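Long-range contact in glycerol Dehydrogenase (Unidentified, PDB 5XN8), which probably catalyses the NAD-dependent, metal-requiring oxidation of glycerol to dihydroxyacetone: residues S18-K26 against K47-I57. Sequence-based numbering, arbitrary orientation.
Sequences STLFGAYAK and KVLNGLHSHDI
Gly-22 and Leu-52 bring their CA atoms within 5.1 Å, and Thr-19 and Gly-51 lie closer still, so the two backbones nearly touch where one of the paired residues is a glycine. The imidazole of His-55 lies flat against the backbone at Gly-22: Gly-22 CA sits 4.0 Å from the ring centroid, 29° off the normal, a CH-pi contact, with Ala-23 N over the same face. The ring is held by its own segment, because ND1 of His-55 donates to Gly-51 O at 3.0 Å. Ser-54 OG donates to that same oxygen from the other face of the carbonyl plane, so two side chains grip it near the end of helix 38-54. The side chains of Lys-26 and His-55 cross at about a right angle, with Lys-26 NZ at the edge of the ring and giving a weak hydrogen bond to His-55 O.

These helical segments belong to the N-terminal, NAD-binding domain of an iron-containing alcohol dehydrogenase, built round a parallel sheet. Phe-21 connects them to that sheet: its CB points away from 47-57, but with CG between the backbone N and the carbonyl carbon (chi1 86°) the ring swings back toward the helix. Its CZ meets Leu-52 CD2 at 3.7 Å, while Val-48 CG1 meets CE1 at the ring's edge, close to its plane, at 4.0 Å. The same ring packs on Leu-12, Val-112 and Val-151 of three strands. Leu-52 extends the apolar layer to Ala-25 and, on strand 58-63, to Leu-59; Ile-57 CD1 closes on Lys-26 N at 3.7 Å. At the Ser-18 end a water joins the backbones, donating to Ser-18 O and to Val-48 O (2.8 Å), while Ser-18 OG bonds to Asp-153. Beside it, Thr-19 CG2 makes an apolar contact with Lys-47 CB, 3.9 Å away.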
ATOM      1  N   SER A  18      12.755   7.375  44.288  1.00 30.14           N
ATOM      2  CA  SER A  18      13.654   7.006  45.386  1.00 30.65           C
ATOM      3  C   SER A  18      13.129   7.421  46.776  1.00 32.07           C
ATOM      4  O   SER A  18      13.590   6.896  47.797  1.00 29.83           O
ATOM      5  CB  SER A  18      15.054   7.577  45.147  1.00 31.01           C
ATOM      6  OG  SER A  18      15.032   8.971  44.860  1.00 30.86           O
ATOM      7  N   THR A  19      12.182   8.369  46.796  1.00 33.60           N
ATOM      8  CA  THR A  19      11.491   8.802  48.014  1.00 34.55           C
ATOM      9  C   THR A  19      10.044   8.280  48.131  1.00 34.64           C
ATOM     10  O   THR A  19       9.394   8.515  49.151  1.00 36.42           O
ATOM     11  CB  THR A  19      11.453  10.341  48.089  1.00 35.05           C
ATOM     12  OG1 THR A  19      10.981  10.868  46.840  1.00 35.09           O
ATOM     13  CG2 THR A  19      12.849  10.896  48.406  1.00 35.10           C
ATOM     14  N   LEU A  20       9.546   7.582  47.104  1.00 33.13           N
ATOM     15  CA  LEU A  20       8.181   7.043  47.080  1.00 32.63           C
ATOM     16  C   LEU A  20       8.085   5.512  47.164  1.00 31.92           C
ATOM     17  O   LEU A  20       6.978   4.978  47.284  1.00 32.79           O
ATOM     18  CB  LEU A  20       7.465   7.518  45.804  1.00 32.02           C
ATOM     19  CG  LEU A  20       7.134   9.004  45.703  1.00 33.06           C
ATOM     20  CD1 LEU A  20       6.616   9.314  44.301  1.00 33.41           C
ATOM     21  CD2 LEU A  20       6.120   9.423  46.761  1.00 33.93           C
ATOM     22  N   PHE A  21       9.214   4.810  47.115  1.00 30.54           N
ATOM     23  CA  PHE A  21       9.222   3.337  47.061  1.00 30.29           C
ATOM     24  C   PHE A  21       9.050   2.673  48.430  1.00 31.31           C
ATOM     25  O   PHE A  21       8.911   1.450  48.497  1.00 32.42           O
ATOM     26  CB  PHE A  21      10.493   2.837  46.355  1.00 29.45           C
ATOM     27  CG  PHE A  21      11.703   2.691  47.255  1.00 29.46           C
ATOM     28  CD1 PHE A  21      12.493   3.790  47.605  1.00 29.63           C
ATOM     29  CD2 PHE A  21      12.072   1.440  47.723  1.00 29.07           C
ATOM     30  CE1 PHE A  21      13.602   3.637  48.420  1.00 30.31           C
ATOM     31  CE2 PHE A  21      13.179   1.280  48.552  1.00 29.44           C
ATOM     32  CZ  PHE A  21      13.950   2.379  48.895  1.00 29.99           C
ATOM     33  N   GLY A  22       9.053   3.464  49.504  1.00 32.16           N
ATOM     34  CA  GLY A  22       8.923   2.943  50.860  1.00 33.02           C
ATOM     35  C   GLY A  22       7.646   2.168  51.133  1.00 34.07           C
ATOM     36  O   GLY A  22       7.656   1.212  51.912  1.00 35.95           O
ATOM     37  N   ALA A  23       6.551   2.582  50.500  1.00 34.00           N
ATOM     38  CA  ALA A  23       5.256   1.901  50.632  1.00 34.68           C
ATOM     39  C   ALA A  23       5.363   0.420  50.284  1.00 34.54           C
ATOM     40  O   ALA A  23       4.882  -0.437  51.026  1.00 36.08           O
ATOM     41  CB  ALA A  23       4.213   2.575  49.745  1.00 35.17           C
ATOM     42  N   TYR A  24       6.030   0.127  49.172  1.00 33.73           N
ATOM     43  CA  TYR A  24       6.191  -1.246  48.703  1.00 32.77           C
ATOM     44  C   TYR A  24       7.304  -1.974  49.458  1.00 32.82           C
ATOM     45  O   TYR A  24       7.200  -3.176  49.707  1.00 32.11           O
ATOM     46  CB  TYR A  24       6.473  -1.279  47.200  1.00 32.51           C
ATOM     47  CG  TYR A  24       5.415  -0.598  46.343  1.00 32.23           C
ATOM     48  CD1 TYR A  24       5.481   0.764  46.087  1.00 32.50           C
ATOM     49  CD2 TYR A  24       4.369  -1.325  45.756  1.00 33.42           C
ATOM     50  CE1 TYR A  24       4.541   1.399  45.279  1.00 32.39           C
ATOM     51  CE2 TYR A  24       3.420  -0.708  44.957  1.00 33.25           C
ATOM     52  CZ  TYR A  24       3.504   0.659  44.719  1.00 33.11           C
ATOM     53  OH  TYR A  24       2.573   1.291  43.922  1.00 32.48           O
ATOM     54  N   ALA A  25       8.361  -1.245  49.818  1.00 32.23           N
ATOM     55  CA  ALA A  25       9.499  -1.808  50.553  1.00 32.54           C
ATOM     56  C   ALA A  25       9.120  -2.274  51.953  1.00 33.03           C
ATOM     57  O   ALA A  25       9.585  -3.319  52.406  1.00 33.07           O
ATOM     58  CB  ALA A  25      10.632  -0.790  50.626  1.00 32.27           C
ATOM     59  N   LYS A  26       8.266  -1.502  52.623  1.00 34.40           N
ATOM     60  CA  LYS A  26       7.718  -1.859  53.942  1.00 36.25           C
ATOM     61  C   LYS A  26       7.204  -3.306  54.043  1.00 36.89           C
ATOM     62  O   LYS A  26       7.396  -3.957  55.075  1.00 38.30           O
ATOM     63  CB  LYS A  26       6.607  -0.873  54.319  1.00 38.00           C
ATOM     64  CG  LYS A  26       5.932  -1.125  55.666  1.00 39.69           C
ATOM     65  CD  LYS A  26       5.031   0.008  56.157  1.00 42.03           C
ATOM     66  CE  LYS A  26       4.646   1.077  55.121  1.00 43.35           C
ATOM     67  NZ  LYS A  26       4.172   2.311  55.802  1.00 45.44           N
ATOM     68  N   LYS A  47      18.138  11.419  51.021  1.00 44.36           N
ATOM     69  CA  LYS A  47      16.707  11.453  50.676  1.00 45.33           C
ATOM     70  C   LYS A  47      16.041  10.085  50.824  1.00 44.06           C
ATOM     71  O   LYS A  47      14.935   9.991  51.341  1.00 43.17           O
ATOM     72  CB  LYS A  47      16.453  12.021  49.268  1.00 47.16           C
ATOM     73  CG  LYS A  47      16.959  11.251  48.060  1.00 47.84           C
ATOM     74  CD  LYS A  47      16.469  11.884  46.771  1.00 47.76           C
ATOM     75  CE  LYS A  47      17.086  13.258  46.535  1.00 49.57           C
ATOM     76  NZ  LYS A  47      16.794  13.773  45.171  1.00 50.07           N
ATOM     77  N   VAL A  48      16.726   9.038  50.368  1.00 43.11           N
ATOM     78  CA  VAL A  48      16.230   7.647  50.448  1.00 40.76           C
ATOM     79  C   VAL A  48      16.005   7.226  51.891  1.00 41.38           C
ATOM     80  O   VAL A  48      14.975   6.633  52.209  1.00 42.18           O
ATOM     81  CB  VAL A  48      17.204   6.652  49.759  1.00 39.56           C
ATOM     82  CG1 VAL A  48      16.883   5.196  50.095  1.00 37.83           C
ATOM     83  CG2 VAL A  48      17.186   6.850  48.252  1.00 38.26           C
ATOM     84  N   LEU A  49      16.973   7.529  52.750  1.00 41.70           N
ATOM     85  CA  LEU A  49      16.868   7.216  54.171  1.00 41.93           C
ATOM     86  C   LEU A  49      15.705   7.951  54.843  1.00 42.03           C
ATOM     87  O   LEU A  49      14.960   7.344  55.608  1.00 42.23           O
ATOM     88  CB  LEU A  49      18.185   7.519  54.901  1.00 42.49           C
ATOM     89  CG  LEU A  49      19.389   6.647  54.521  1.00 42.51           C
ATOM     90  CD1 LEU A  49      20.681   7.241  55.068  1.00 42.94           C
ATOM     91  CD2 LEU A  49      19.215   5.210  54.990  1.00 42.69           C
ATOM     92  N   ASN A  50      15.547   9.242  54.552  1.00 42.54           N
ATOM     93  CA  ASN A  50      14.423  10.031  55.095  1.00 43.21           C
ATOM     94  C   ASN A  50      13.056   9.494  54.654  1.00 41.22           C
ATOM     95  O   ASN A  50      12.106   9.492  55.439  1.00 40.67           O
ATOM     96  CB  ASN A  50      14.531  11.513  54.708  1.00 43.47           C
ATOM     97  CG  ASN A  50      15.602  12.260  55.496  1.00 45.87           C
ATOM     98  OD1 ASN A  50      16.043  11.827  56.571  1.00 46.74           O
ATOM     99  ND2 ASN A  50      16.018  13.406  54.965  1.00 45.19           N
ATOM    100  N   GLY A  51      12.967   9.051  53.403  1.00 40.46           N
ATOM    101  CA  GLY A  51      11.739   8.490  52.844  1.00 40.33           C
ATOM    102  C   GLY A  51      11.380   7.139  53.433  1.00 41.06           C
ATOM    103  O   GLY A  51      10.215   6.882  53.724  1.00 39.50           O
ATOM    104  N   LEU A  52      12.380   6.272  53.596  1.00 41.52           N
ATOM    105  CA  LEU A  52      12.193   4.975  54.255  1.00 42.55           C
ATOM    106  C   LEU A  52      11.805   5.141  55.724  1.00 44.44           C
ATOM    107  O   LEU A  52      10.959   4.397  56.224  1.00 45.45           O
ATOM    108  CB  LEU A  52      13.451   4.110  54.138  1.00 42.37           C
ATOM    109  CG  LEU A  52      13.743   3.524  52.752  1.00 41.11           C
ATOM    110  CD1 LEU A  52      15.211   3.149  52.594  1.00 41.27           C
ATOM    111  CD2 LEU A  52      12.857   2.319  52.474  1.00 41.46           C
ATOM    112  N   HIS A  53      12.418   6.111  56.402  1.00 47.09           N
ATOM    113  CA  HIS A  53      12.050   6.467  57.780  1.00 49.11           C
ATOM    114  C   HIS A  53      10.588   6.922  57.879  1.00 49.38           C
ATOM    115  O   HIS A  53       9.890   6.544  58.822  1.00 49.11           O
ATOM    116  CB  HIS A  53      12.983   7.553  58.352  1.00 50.44           C
ATOM    117  CG  HIS A  53      14.325   7.048  58.795  1.00 53.95           C
ATOM    118  ND1 HIS A  53      14.483   5.943  59.606  1.00 55.78           N
ATOM    119  CD2 HIS A  53      15.572   7.529  58.572  1.00 54.06           C
ATOM    120  CE1 HIS A  53      15.770   5.751  59.841  1.00 57.28           C
ATOM    121  NE2 HIS A  53      16.452   6.700  59.225  1.00 56.35           N
ATOM    122  N   SER A  54      10.122   7.705  56.904  1.00 48.66           N
ATOM    123  CA  SER A  54       8.741   8.209  56.906  1.00 47.79           C
ATOM    124  C   SER A  54       7.675   7.110  56.775  1.00 47.50           C
ATOM    125  O   SER A  54       6.535   7.317  57.196  1.00 45.70           O
ATOM    126  CB  SER A  54       8.539   9.285  55.831  1.00 46.92           C
ATOM    127  OG  SER A  54       8.537   8.730  54.528  1.00 48.73           O
ATOM    128  N   HIS A  55       8.037   5.959  56.200  1.00 48.18           N
ATOM    129  CA  HIS A  55       7.173   4.763  56.241  1.00 47.76           C
ATOM    130  C   HIS A  55       7.519   3.790  57.389  1.00 47.78           C
ATOM    131  O   HIS A  55       7.167   2.612  57.321  1.00 49.29           O
ATOM    132  CB  HIS A  55       7.189   4.006  54.900  1.00 47.07           C
ATOM    133  CG  HIS A  55       6.724   4.816  53.728  1.00 46.99           C
ATOM    134  ND1 HIS A  55       7.598   5.545  52.955  1.00 48.42           N
ATOM    135  CD2 HIS A  55       5.500   4.978  53.168  1.00 47.48           C
ATOM    136  CE1 HIS A  55       6.933   6.138  51.977  1.00 48.42           C
ATOM    137  NE2 HIS A  55       5.657   5.812  52.086  1.00 47.02           N
ATOM    138  N   ASP A  56       8.183   4.278  58.439  1.00 48.18           N
ATOM    139  CA  ASP A  56       8.512   3.478  59.630  1.00 50.03           C
ATOM    140  C   ASP A  56       9.330   2.220  59.295  1.00 47.85           C
ATOM    141  O   ASP A  56       8.896   1.091  59.522  1.00 48.24           O
ATOM    142  CB  ASP A  56       7.229   3.131  60.405  1.00 51.61           C
ATOM    143  CG  ASP A  56       7.497   2.736  61.851  1.00 53.83           C
ATOM    144  OD1 ASP A  56       8.134   3.522  62.585  1.00 57.30           O
ATOM    145  OD2 ASP A  56       7.075   1.623  62.245  1.00 55.40           O
ATOM    146  N   ILE A  57      10.511   2.448  58.734  1.00 45.58           N
ATOM    147  CA  ILE A  57      11.457   1.381  58.405  1.00 44.46           C
ATOM    148  C   ILE A  57      12.798   1.760  59.026  1.00 43.83           C
ATOM    149  O   ILE A  57      13.299   2.854  58.795  1.00 43.40           O
ATOM    150  CB  ILE A  57      11.598   1.196  56.869  1.00 42.53           C
ATOM    151  CG1 ILE A  57      10.220   1.019  56.218  1.00 42.58           C
ATOM    152  CG2 ILE A  57      12.491   0.003  56.531  1.00 42.64           C
ATOM    153  CD1 ILE A  57      10.258   0.724  54.739  1.00 41.86           C
TER
HETATM  154  O   HOH W   1      12.717   6.208  50.555  1.00 18.34           O